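Local coordinates for protein fructose-bisphosphate aldolase (Slackia heliotrinireducens, PDB 4MOZ) that belongs to the DeoC/LacD family of aldolases and folds as a closed barrel of eight parallel strands surrounded by helices, at residues Thr22-Asp25 and Asn26-Ala30. Residues are numbered along the deposited sequence; the frame is centred on the assembly and turned at random.
Sequences TYID and NYMKA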
loop_
_atom_site.group_PDB
_atom_site.type_symbol
_atom_site.label_atom_id
_atom_site.label_comp_id
_atom_site.label_asym_id
_atom_site.label_seq_id
_atom_site.Cartn_x
_atom_site.Cartn_y
_atom_site.Cartn_z
ATOM N N THR C 22 -8.949 -31.174 11.282
ATOM C CA THR C 22 -8.912 -29.974 12.113
ATOM C C THR C 22 -10.165 -29.122 11.902
ATOM O O THR C 22 -10.754 -28.632 12.868
ATOM C CB THR C 22 -7.649 -29.135 11.828
ATOM O OG1 THR C 22 -6.490 -29.955 12.007
ATOM C CG2 THR C 22 -7.555 -27.945 12.773
ATOM N N TYR C 23 -10.575 -28.959 10.643
ATOM C CA TYR C 23 -11.767 -28.177 10.325
ATOM C C TYR C 23 -13.010 -28.777 10.961
ATOM O O TYR C 23 -13.851 -28.052 11.501
ATOM C CB TYR C 23 -11.976 -28.061 8.814
ATOM C CG TYR C 23 -13.259 -27.349 8.449
ATOM C CD1 TYR C 23 -13.323 -25.955 8.435
ATOM C CD2 TYR C 23 -14.417 -28.063 8.133
ATOM C CE1 TYR C 23 -14.494 -25.294 8.105
ATOM C CE2 TYR C 23 -15.598 -27.408 7.806
ATOM C CZ TYR C 23 -15.627 -26.024 7.792
ATOM O OH TYR C 23 -16.785 -25.358 7.470
ATOM N N ILE C 24 -13.127 -30.101 10.876
ATOM C CA ILE C 24 -14.257 -30.807 11.463
ATOM C C ILE C 24 -14.194 -30.688 12.984
ATOM O O ILE C 24 -15.198 -30.364 13.617
ATOM C CB ILE C 24 -14.330 -32.281 10.995
ATOM C CG1 ILE C 24 -14.517 -32.342 9.470
ATOM C CG2 ILE C 24 -15.468 -33.014 11.699
ATOM C CD1 ILE C 24 -14.175 -33.678 8.842
ATOM N N ASP C 25 -13.012 -30.915 13.559
ATOM C CA ASP C 25 -12.801 -30.704 14.992
ATOM C C ASP C 25 -13.350 -29.344 15.418
ATOM O O ASP C 25 -14.092 -29.244 16.394
ATOM C CB ASP C 25 -11.312 -30.784 15.349
ATOM C CG ASP C 25 -10.757 -32.200 15.300
ATOM O OD1 ASP C 25 -11.534 -33.171 15.192
ATOM O OD2 ASP C 25 -9.520 -32.338 15.371
ATOM N N ASN C 26 -12.996 -28.307 14.664
ATOM C CA ASN C 26 -13.360 -26.932 15.013
ATOM C C ASN C 26 -14.836 -26.620 14.798
ATOM O O ASN C 26 -15.442 -25.879 15.580
ATOM C CB ASN C 26 -12.473 -25.933 14.267
ATOM C CG ASN C 26 -11.047 -25.914 14.795
ATOM O OD1 ASN C 26 -10.816 -26.039 16.002
ATOM N ND2 ASN C 26 -10.082 -25.752 13.894
ATOM N N TYR C 27 -15.407 -27.191 13.743
ATOM C CA TYR C 27 -16.829 -27.041 13.472
ATOM C C TYR C 27 -17.664 -27.729 14.559
ATOM O O TYR C 27 -18.669 -27.179 15.020
ATOM C CB TYR C 27 -17.172 -27.611 12.101
ATOM C CG TYR C 27 -18.488 -27.114 11.559
ATOM C CD1 TYR C 27 -19.690 -27.724 11.915
ATOM C CD2 TYR C 27 -18.531 -26.032 10.681
ATOM C CE1 TYR C 27 -20.899 -27.265 11.412
ATOM C CE2 TYR C 27 -19.730 -25.568 10.174
ATOM C CZ TYR C 27 -20.908 -26.185 10.541
ATOM O OH TYR C 27 -22.097 -25.718 10.038
HETATM N N MSE C 28 -17.233 -28.923 14.967
HETATM C CA MSE C 28 -17.886 -29.662 16.054
HETATM C C MSE C 28 -17.771 -28.922 17.388
HETATM O O MSE C 28 -18.752 -28.818 18.120
HETATM C CB MSE C 28 -17.319 -31.083 16.184
HETATM C CG MSE C 28 -17.628 -31.999 15.006
HETATM SE SE MSE C 28 -19.524 -32.459 14.846
HETATM C CE MSE C 28 -19.621 -33.801 16.266
ATOM N N LYS C 29 -16.581 -28.405 17.695
ATOM C CA LYS C 29 -16.378 -27.628 18.914
ATOM C C LYS C 29 -17.263 -26.381 18.924
ATOM O O LYS C 29 -18.011 -26.150 19.875
ATOM C CB LYS C 29 -14.918 -27.219 19.065
ATOM C CG LYS C 29 -13.987 -28.294 19.594
ATOM C CD LYS C 29 -12.589 -27.710 19.714
ATOM C CE LYS C 29 -11.516 -28.778 19.810
ATOM N NZ LYS C 29 -10.172 -28.136 19.752
ATOM N N ALA C 30 -17.186 -25.597 17.851
ATOM C CA ALA C 30 -17.899 -24.321 17.762
ATOM C C ALA C 30 -19.405 -24.477 17.900
ATOM O O ALA C 30 -20.060 -23.651 18.538
ATOM C CB ALA C 30 -17.561 -23.611 16.464
#
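Tyr23 and Tyr27, one helical turn apart, run alongside each other in the same direction. Both rings swing out with CG anti to the backbone N (chi1 176° and -161°), which brings OH of Tyr23 to 3.7 Å from CD2 of Tyr27. The same turn is held by N of Tyr27 on O of Tyr23 at 2.9 Å; Asp207 takes up the Tyr23 hydroxyl. CG2 of Ile24 rests 4.1 Å from CG of Met28, a selenomethionine whose chain bends away beyond CG. Their backbone bond, N of Met28 to O of Ile24, is 2.8 Å and the straightest of four, at 168°. Asn26 packs its amide against Thr22, ND2 lying 3.5 Å from CG2, and donates to O of Gly170. The buried Tyr23, Ile24, Asn26 and Met28 form the close-packed part, Tyr23 touching strand 172-177 and Asn26 strand 138-145. Asp25 and Lys29, both partly exposed, meet more loosely: they share a backbone bond, but OD2 of Asp25 stays 6.1 Å from NZ of Lys29; the carboxylate salt-bridges Arg6, and NZ hydrogen-bonds to the side-chain oxygen of Asn137. Four successive i to i+4 bonds define a regular alpha-helix, which precedes the first strand of this TIM barrel.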